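Side-chain contacts in BH0493 protein (Bacillus halodurans C-125, PDB 2QEE), which binds zinc and is probably a metal-dependent enzyme of the amidohydrolase superfamily: residues C[79-84]-C[112-117]; C[196-201]-C[239-244]. All blocks are in the same frame, centred on the assembly; numbering follows the deposited sequence.

Contact 1 of 2, residues C[79-84]-C[112-117]; sequences LIWEEL and RDLQVY
The indole of W81, on helix 73-86, meets L114, Y117 and the backbone of R112 at the start of helix 114-122. Methyl CD2 of L114 sits over one face of the indole, 4.3 Å from the centroid of the five-membered ring and 25° off its normal, a CH-pi contact that suits a branched aliphatic chain against a flat ring. The benzene end of W81 reaches Y117, its CH2 lying 3.9 Å from CE2 of Y117, at the edge of the phenol and near its plane. No direct hydrogen bond joins the segments; instead a water accepts from W81 NE1 at 3.1 Å and donates to R112 O at 2.8 Å. With CG anti to the backbone N (chi1 -173°), W81 stretches away from its own helix into this site. Farther out, D113 N-caps the second helix, OD1 accepting from V116 N, while the hydroxyl of Y117 bonds to D108 O. The guanidinium of R112 turns away to E392 and E397 of the second subunit, whose W391 also packs on W81. The chemistry is thus that of a buried, mainly apolar helix contact beside a subunit interface, in which one water satisfies the indole N-H.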
ATOM      1  N   LEU C  79     -15.395  20.847 -24.596  1.00 20.82           N
ATOM      2  CA  LEU C  79     -13.949  20.887 -24.419  1.00 20.64           C
ATOM      3  C   LEU C  79     -13.467  19.548 -23.760  1.00 19.08           C
ATOM      4  O   LEU C  79     -12.467  18.943 -24.202  1.00 19.40           O
ATOM      5  CB  LEU C  79     -13.559  22.051 -23.500  1.00 22.19           C
ATOM      6  CG  LEU C  79     -12.034  22.179 -23.281  1.00 21.57           C
ATOM      7  CD1 LEU C  79     -11.261  22.513 -24.550  1.00 24.58           C
ATOM      8  CD2 LEU C  79     -11.697  23.146 -22.147  1.00 22.03           C
ATOM      9  N   ILE C  80     -14.151  19.166 -22.688  1.00 17.41           N
ATOM     10  CA  ILE C  80     -13.807  17.908 -21.927  1.00 16.76           C
ATOM     11  C   ILE C  80     -13.884  16.696 -22.871  1.00 17.87           C
ATOM     12  O   ILE C  80     -12.954  15.880 -22.910  1.00 18.66           O
ATOM     13  CB  ILE C  80     -14.608  17.767 -20.625  1.00 15.82           C
ATOM     14  CG1 ILE C  80     -14.117  18.875 -19.648  1.00 13.43           C
ATOM     15  CG2 ILE C  80     -14.478  16.310 -20.003  1.00 17.49           C
ATOM     16  CD1 ILE C  80     -14.996  19.070 -18.399  1.00 17.73           C
ATOM     17  N   TRP C  81     -14.936  16.650 -23.697  1.00 18.03           N
ATOM     18  CA  TRP C  81     -15.101  15.568 -24.657  1.00 17.65           C
ATOM     19  C   TRP C  81     -13.924  15.509 -25.630  1.00 17.79           C
ATOM     20  O   TRP C  81     -13.278  14.472 -25.815  1.00 16.35           O
ATOM     21  CB  TRP C  81     -16.430  15.718 -25.427  1.00 17.31           C
ATOM     22  CG  TRP C  81     -16.743  14.563 -26.292  1.00 20.13           C
ATOM     23  CD1 TRP C  81     -16.675  14.516 -27.655  1.00 20.73           C
ATOM     24  CD2 TRP C  81     -17.257  13.285 -25.875  1.00 19.87           C
ATOM     25  NE1 TRP C  81     -17.102  13.301 -28.120  1.00 22.34           N
ATOM     26  CE2 TRP C  81     -17.484  12.526 -27.051  1.00 19.26           C
ATOM     27  CE3 TRP C  81     -17.581  12.733 -24.636  1.00 20.72           C
ATOM     28  CZ2 TRP C  81     -17.982  11.216 -27.010  1.00 23.06           C
ATOM     29  CZ3 TRP C  81     -18.078  11.430 -24.586  1.00 18.62           C
ATOM     30  CH2 TRP C  81     -18.248  10.677 -25.766  1.00 21.27           C
ATOM     31  N   GLU C  82     -13.627  16.636 -26.269  1.00 16.75           N
ATOM     32  CA  GLU C  82     -12.515  16.685 -27.208  1.00 17.29           C
ATOM     33  C   GLU C  82     -11.157  16.322 -26.557  1.00 17.94           C
ATOM     34  O   GLU C  82     -10.416  15.514 -27.118  1.00 18.20           O
ATOM     35  CB  GLU C  82     -12.464  18.084 -27.857  1.00 18.09           C
ATOM     36  CG  GLU C  82     -11.333  18.284 -28.838  1.00 30.00           C
ATOM     37  CD  GLU C  82     -11.476  17.486 -30.142  1.00 28.63           C
ATOM     38  OE1 GLU C  82     -12.586  16.961 -30.454  1.00 31.62           O
ATOM     39  OE2 GLU C  82     -10.446  17.366 -30.837  1.00 35.84           O
ATOM     40  N   GLU C  83     -10.869  16.872 -25.376  1.00 18.40           N
ATOM     41  CA  GLU C  83      -9.529  16.752 -24.795  1.00 17.86           C
ATOM     42  C   GLU C  83      -9.302  15.376 -24.159  1.00 18.73           C
ATOM     43  O   GLU C  83      -8.202  14.872 -24.222  1.00 16.89           O
ATOM     44  CB  GLU C  83      -9.310  17.800 -23.703  1.00 18.21           C
ATOM     45  CG  GLU C  83      -9.340  19.282 -24.262  1.00 16.25           C
ATOM     46  CD  GLU C  83      -7.986  19.731 -24.824  1.00 30.18           C
ATOM     47  OE1 GLU C  83      -7.037  18.934 -24.868  1.00 25.49           O
ATOM     48  OE2 GLU C  83      -7.847  20.934 -25.191  1.00 29.18           O
ATOM     49  N   LEU C  84     -10.347  14.815 -23.554  1.00 18.94           N
ATOM     50  CA  LEU C  84     -10.157  13.540 -22.778  1.00 16.66           C
ATOM     51  C   LEU C  84     -10.705  12.300 -23.479  1.00 17.25           C
ATOM     52  O   LEU C  84     -10.402  11.180 -23.073  1.00 16.60           O
ATOM     53  CB  LEU C  84     -10.866  13.657 -21.448  1.00 16.26           C
ATOM     54  CG  LEU C  84     -10.374  14.702 -20.452  1.00 15.92           C
ATOM     55  CD1 LEU C  84     -11.094  14.545 -19.167  1.00 13.21           C
ATOM     56  CD2 LEU C  84      -8.818  14.698 -20.268  1.00 18.64           C
ATOM     57  N   ARG C 112     -19.631   8.203 -30.987  1.00 21.05           N
ATOM     58  CA  ARG C 112     -19.066   9.419 -30.377  1.00 21.04           C
ATOM     59  C   ARG C 112     -19.904  10.659 -30.654  1.00 22.84           C
ATOM     60  O   ARG C 112     -19.365  11.760 -30.714  1.00 24.14           O
ATOM     61  CB  ARG C 112     -17.637   9.668 -30.827  1.00 19.83           C
ATOM     62  CG  ARG C 112     -16.757   8.412 -30.754  1.00 22.38           C
ATOM     63  CD  ARG C 112     -15.315   8.683 -31.144  1.00 20.73           C
ATOM     64  NE  ARG C 112     -14.521   7.483 -30.930  1.00 18.94           N
ATOM     65  CZ  ARG C 112     -13.201   7.428 -31.076  1.00 18.11           C
ATOM     66  NH1 ARG C 112     -12.515   8.518 -31.481  1.00 17.84           N
ATOM     67  NH2 ARG C 112     -12.572   6.269 -30.825  1.00 17.45           N
ATOM     68  N   ASP C 113     -21.205  10.462 -30.806  1.00 23.29           N
ATOM     69  CA  ASP C 113     -22.096  11.555 -31.257  1.00 24.37           C
ATOM     70  C   ASP C 113     -22.730  12.265 -30.076  1.00 21.87           C
ATOM     71  O   ASP C 113     -23.843  11.966 -29.683  1.00 22.07           O
ATOM     72  CB  ASP C 113     -23.143  10.976 -32.209  1.00 25.96           C
ATOM     73  CG  ASP C 113     -23.888  12.050 -32.996  1.00 34.70           C
ATOM     74  OD1 ASP C 113     -23.855  13.232 -32.605  1.00 29.37           O
ATOM     75  OD2 ASP C 113     -24.531  11.671 -33.993  1.00 31.86           O
ATOM     76  N   LEU C 114     -22.006  13.237 -29.523  1.00 23.82           N
ATOM     77  CA  LEU C 114     -22.421  13.948 -28.337  1.00 24.26           C
ATOM     78  C   LEU C 114     -23.753  14.708 -28.579  1.00 25.44           C
ATOM     79  O   LEU C 114     -24.588  14.799 -27.679  1.00 24.38           O
ATOM     80  CB  LEU C 114     -21.290  14.865 -27.861  1.00 24.96           C
ATOM     81  CG  LEU C 114     -21.408  15.650 -26.575  1.00 27.35           C
ATOM     82  CD1 LEU C 114     -21.695  14.784 -25.346  1.00 28.87           C
ATOM     83  CD2 LEU C 114     -20.143  16.539 -26.355  1.00 24.74           C
ATOM     84  N   GLN C 115     -23.938  15.232 -29.794  1.00 25.59           N
ATOM     85  CA  GLN C 115     -25.203  15.910 -30.085  0.50 26.05           C
ATOM     86  C   GLN C 115     -26.373  14.940 -30.021  1.00 25.89           C
ATOM     87  O   GLN C 115     -27.416  15.292 -29.449  1.00 27.00           O
ATOM     88  CB  GLN C 115     -25.171  16.685 -31.411  0.50 27.40           C
ATOM     89  CG  GLN C 115     -24.412  18.004 -31.324  0.50 28.41           C
ATOM     90  CD  GLN C 115     -24.824  18.899 -30.134  0.50 33.74           C
ATOM     91  OE1 GLN C 115     -24.010  19.174 -29.267  0.50 26.34           O
ATOM     92  NE2 GLN C 115     -26.089  19.353 -30.104  0.50 26.90           N
ATOM     93  N   VAL C 116     -26.207  13.730 -30.525  1.00 26.37           N
ATOM     94  CA  VAL C 116     -27.257  12.701 -30.362  1.00 26.45           C
ATOM     95  C   VAL C 116     -27.489  12.310 -28.896  1.00 26.12           C
ATOM     96  O   VAL C 116     -28.634  12.151 -28.467  1.00 24.76           O
ATOM     97  CB  VAL C 116     -27.028  11.516 -31.308  1.00 27.58           C
ATOM     98  CG1 VAL C 116     -27.888  10.300 -30.943  1.00 28.51           C
ATOM     99  CG2 VAL C 116     -27.301  11.971 -32.776  1.00 29.31           C
ATOM    100  N   TYR C 117     -26.408  12.261 -28.088  1.00 23.61           N
ATOM    101  CA  TYR C 117     -26.576  11.939 -26.671  1.00 20.61           C
ATOM    102  C   TYR C 117     -27.411  12.997 -25.948  1.00 19.70           C
ATOM    103  O   TYR C 117     -28.311  12.683 -25.153  1.00 20.84           O
ATOM    104  CB  TYR C 117     -25.199  11.701 -25.955  1.00 19.99           C
ATOM    105  CG  TYR C 117     -24.213  10.752 -26.648  1.00 23.21           C
ATOM    106  CD1 TYR C 117     -24.653   9.676 -27.450  1.00 21.14           C
ATOM    107  CD2 TYR C 117     -22.807  10.923 -26.467  1.00 17.83           C
ATOM    108  CE1 TYR C 117     -23.725   8.819 -28.079  1.00 20.03           C
ATOM    109  CE2 TYR C 117     -21.898  10.102 -27.077  1.00 17.25           C
ATOM    110  CZ  TYR C 117     -22.360   9.035 -27.879  1.00 18.68           C
ATOM    111  OH  TYR C 117     -21.478   8.218 -28.534  1.00 19.27           O
TER
HETATM  112  O   HOH W   1     -17.150  13.323 -31.268  1.00 31.95           O

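Contact 2 of 2, residues C[196-201]-C[239-244]; sequences DEWNEG and GRIIRD
An inverse gamma turn centred on W198, just before helix 200-217, presents the indole to the flank of helix 237-253; this is packing on the outer helical layer of the fold, away from the metal site. One hydrogen bond crosses the contact. W198 NE1 donates to D244 OD2 at 2.6 Å, nearly straight at 171°, and the acceptor lies 2° out of the indole plane. The oxygen offers its anti lone pair, and the carboxylate is almost coplanar with the ring. Aspartate suits this place because its short side chain brings an anionic acceptor to the indole edge.

One turn earlier, R240 lays its aliphatic part over one face of the indole: CB stands 4.0 Å from the centroid of the five-membered ring, and CD is 3.6 Å from W198 CD1. The bend at chi3 (-72°) lets the chain follow the ring, but its guanidinium is too distant for more than a weak cation-pi attraction, and NH2 bonds to N237 instead. At the benzene end, I241 CG1 touches W198 CH2 at 3.9 Å. I203 of helix 200-217 packs against both W198 and D244. A leucine in place of W198 would probably deprive D244 OD2 of its indole donor and leave the methylenes of R240 without a flat surface to rest on.

N199, next after the tryptophan, caps helix 200-217 through OD1, which accepts from S202 N. On the far helix, R243 fixes the D244 carboxylate side-on, with NE to OD1 at 2.8 Å in a salt bridge and NH2 to OD2 at 3.1 Å, so that OD2 accepts from both W198 NE1 and R243 NH2.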
ATOM      1  N   ASP C 196     -20.990  34.697  22.610  1.00 38.24           N
ATOM      2  CA  ASP C 196     -19.569  34.784  22.245  1.00 37.83           C
ATOM      3  C   ASP C 196     -18.818  33.696  22.961  1.00 34.96           C
ATOM      4  O   ASP C 196     -17.928  33.106  22.393  1.00 35.39           O
ATOM      5  CB  ASP C 196     -18.950  36.128  22.660  1.00 38.92           C
ATOM      6  CG  ASP C 196     -19.591  37.304  21.976  1.00 57.59           C
ATOM      7  OD1 ASP C 196     -20.059  37.165  20.826  1.00 43.37           O
ATOM      8  OD2 ASP C 196     -19.609  38.385  22.604  1.00 48.94           O
ATOM      9  N   GLU C 197     -19.181  33.469  24.217  1.00 34.02           N
ATOM     10  CA  GLU C 197     -18.546  32.494  25.099  1.00 35.51           C
ATOM     11  C   GLU C 197     -19.169  31.102  24.928  1.00 34.72           C
ATOM     12  O   GLU C 197     -20.364  30.981  24.668  1.00 33.70           O
ATOM     13  CB  GLU C 197     -18.719  32.917  26.552  1.00 38.24           C
ATOM     14  CG  GLU C 197     -18.178  34.314  26.885  1.00 60.92           C
ATOM     15  CD  GLU C 197     -19.129  35.462  26.509  1.00 55.80           C
ATOM     16  OE1 GLU C 197     -20.263  35.200  26.013  1.00 63.21           O
ATOM     17  OE2 GLU C 197     -18.734  36.643  26.721  1.00 65.63           O
ATOM     18  N   TRP C 198     -18.356  30.063  25.101  1.00 34.09           N
ATOM     19  CA  TRP C 198     -18.868  28.694  25.079  1.00 33.09           C
ATOM     20  C   TRP C 198     -19.399  28.298  26.451  1.00 35.44           C
ATOM     21  O   TRP C 198     -18.699  27.636  27.252  1.00 36.37           O
ATOM     22  CB  TRP C 198     -17.807  27.688  24.583  1.00 31.04           C
ATOM     23  CG  TRP C 198     -18.441  26.306  24.300  1.00 28.10           C
ATOM     24  CD1 TRP C 198     -18.273  25.165  25.028  1.00 29.16           C
ATOM     25  CD2 TRP C 198     -19.349  25.982  23.233  1.00 24.40           C
ATOM     26  NE1 TRP C 198     -19.021  24.132  24.470  1.00 27.97           N
ATOM     27  CE2 TRP C 198     -19.678  24.608  23.366  1.00 26.82           C
ATOM     28  CE3 TRP C 198     -19.899  26.712  22.163  1.00 26.84           C
ATOM     29  CZ2 TRP C 198     -20.562  23.950  22.480  1.00 27.96           C
ATOM     30  CZ3 TRP C 198     -20.769  26.058  21.273  1.00 32.21           C
ATOM     31  CH2 TRP C 198     -21.099  24.695  21.457  1.00 24.17           C
ATOM     32  N   ASN C 199     -20.634  28.723  26.734  1.00 36.42           N
ATOM     33  CA  ASN C 199     -21.266  28.419  28.020  1.00 38.72           C
ATOM     34  C   ASN C 199     -22.483  27.530  27.818  1.00 38.36           C
ATOM     35  O   ASN C 199     -22.736  27.097  26.687  1.00 37.29           O
ATOM     36  CB  ASN C 199     -21.643  29.712  28.745  1.00 39.56           C
ATOM     37  CG  ASN C 199     -22.451  30.634  27.881  1.00 40.40           C
ATOM     38  OD1 ASN C 199     -23.196  30.195  26.992  1.00 42.79           O
ATOM     39  ND2 ASN C 199     -22.325  31.933  28.139  1.00 41.90           N
ATOM     40  N   GLU C 200     -23.204  27.232  28.904  1.00 39.45           N
ATOM     41  CA  GLU C 200     -24.339  26.316  28.843  1.00 40.99           C
ATOM     42  C   GLU C 200     -25.364  26.749  27.830  1.00 41.27           C
ATOM     43  O   GLU C 200     -26.000  25.905  27.182  1.00 41.78           O
ATOM     44  CB  GLU C 200     -25.016  26.126  30.200  1.00 42.59           C
ATOM     45  CG  GLU C 200     -24.799  24.731  30.807  1.00 61.10           C
ATOM     46  CD  GLU C 200     -25.220  23.575  29.881  1.00 52.39           C
ATOM     47  OE1 GLU C 200     -24.569  22.496  29.900  1.00 59.81           O
ATOM     48  OE2 GLU C 200     -26.209  23.741  29.130  1.00 66.00           O
ATOM     49  N   GLY C 201     -25.508  28.064  27.689  1.00 39.71           N
ATOM     50  CA  GLY C 201     -26.471  28.637  26.785  1.00 39.14           C
ATOM     51  C   GLY C 201     -26.088  28.343  25.356  1.00 39.15           C
ATOM     52  O   GLY C 201     -26.948  28.055  24.513  1.00 40.08           O
ATOM     53  N   GLY C 239     -14.099  20.421  18.470  1.00 16.54           N
ATOM     54  CA  GLY C 239     -13.917  19.444  19.556  1.00 17.85           C
ATOM     55  C   GLY C 239     -15.017  19.713  20.570  1.00 20.18           C
ATOM     56  O   GLY C 239     -15.591  18.770  21.144  1.00 20.18           O
ATOM     57  N   ARG C 240     -15.312  20.994  20.815  1.00 20.37           N
ATOM     58  CA  ARG C 240     -16.360  21.316  21.818  1.00 20.17           C
ATOM     59  C   ARG C 240     -17.765  20.988  21.347  1.00 20.21           C
ATOM     60  O   ARG C 240     -18.571  20.427  22.135  1.00 20.98           O
ATOM     61  CB  ARG C 240     -16.287  22.759  22.317  1.00 21.87           C
ATOM     62  CG  ARG C 240     -15.041  22.977  23.129  1.00 27.20           C
ATOM     63  CD  ARG C 240     -14.996  24.363  23.792  1.00 32.90           C
ATOM     64  NE  ARG C 240     -14.754  25.364  22.773  1.00 34.03           N
ATOM     65  CZ  ARG C 240     -13.550  25.858  22.475  1.00 33.45           C
ATOM     66  NH1 ARG C 240     -12.453  25.489  23.136  1.00 29.58           N
ATOM     67  NH2 ARG C 240     -13.461  26.729  21.496  1.00 30.41           N
ATOM     68  N   ILE C 241     -18.063  21.320  20.090  1.00 19.69           N
ATOM     69  CA  ILE C 241     -19.368  21.029  19.505  1.00 17.69           C
ATOM     70  C   ILE C 241     -19.600  19.505  19.464  1.00 19.22           C
ATOM     71  O   ILE C 241     -20.660  19.019  19.865  1.00 19.96           O
ATOM     72  CB  ILE C 241     -19.539  21.638  18.137  1.00 17.25           C
ATOM     73  CG1 ILE C 241     -19.534  23.195  18.226  1.00 23.18           C
ATOM     74  CG2 ILE C 241     -20.870  21.149  17.502  1.00 18.07           C
ATOM     75  CD1 ILE C 241     -19.449  23.909  16.823  1.00 19.22           C
ATOM     76  N   ILE C 242     -18.574  18.734  19.049  1.00 17.90           N
ATOM     77  CA  ILE C 242     -18.736  17.274  19.016  1.00 17.70           C
ATOM     78  C   ILE C 242     -18.967  16.703  20.410  1.00 19.47           C
ATOM     79  O   ILE C 242     -19.948  15.946  20.638  1.00 19.52           O
ATOM     80  CB  ILE C 242     -17.524  16.565  18.327  1.00 16.94           C
ATOM     81  CG1 ILE C 242     -17.433  17.034  16.882  1.00 18.54           C
ATOM     82  CG2 ILE C 242     -17.613  15.006  18.503  1.00 19.45           C
ATOM     83  CD1 ILE C 242     -16.191  16.451  16.094  1.00 16.79           C
ATOM     84  N   ARG C 243     -18.123  17.115  21.355  1.00 20.82           N
ATOM     85  CA  ARG C 243     -18.190  16.647  22.759  1.00 22.94           C
ATOM     86  C   ARG C 243     -19.497  17.062  23.438  1.00 23.71           C
ATOM     87  O   ARG C 243     -20.229  16.225  23.989  1.00 23.66           O
ATOM     88  CB  ARG C 243     -17.019  17.187  23.590  1.00 22.67           C
ATOM     89  CG  ARG C 243     -16.931  16.646  25.016  1.00 28.70           C
ATOM     90  CD  ARG C 243     -15.999  17.489  25.911  1.00 25.13           C
ATOM     91  NE  ARG C 243     -16.339  18.916  25.894  1.00 27.75           N
ATOM     92  CZ  ARG C 243     -15.464  19.925  26.046  1.00 27.09           C
ATOM     93  NH1 ARG C 243     -14.185  19.689  26.234  1.00 26.36           N
ATOM     94  NH2 ARG C 243     -15.884  21.184  25.992  1.00 30.58           N
ATOM     95  N   ASP C 244     -19.795  18.352  23.373  1.00 22.92           N
ATOM     96  CA  ASP C 244     -20.883  18.908  24.186  1.00 23.58           C
ATOM     97  C   ASP C 244     -22.255  18.819  23.546  1.00 23.44           C
ATOM     98  O   ASP C 244     -23.258  18.863  24.266  1.00 25.90           O
ATOM     99  CB  ASP C 244     -20.615  20.382  24.536  1.00 24.91           C
ATOM    100  CG  ASP C 244     -19.439  20.578  25.456  1.00 29.53           C
ATOM    101  OD1 ASP C 244     -19.014  19.623  26.145  1.00 24.08           O
ATOM    102  OD2 ASP C 244     -18.931  21.737  25.470  1.00 26.89           O
TER

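In the fold
From the N terminus the chain runs through helix 8-21, strand 24-26 and several helices to helix 73-86. Contact 1 closes a loop of 27 residues, including helix 93-104, and ties helix 73-86 to the start of helix 114-122. The chain then passes strand 139-143 and the helices up to 180-189 before contact 2 opens. Contact 2 closes 37 residues that hold most of helix 200-217 and strand 222-226, joining the lead-in to that helix with helix 237-253. The two loops follow in series, neither nested nor crossed. Their centres lie 51 Å apart on opposite sides of the chain's centre, so each fastens a separate peripheral helical region.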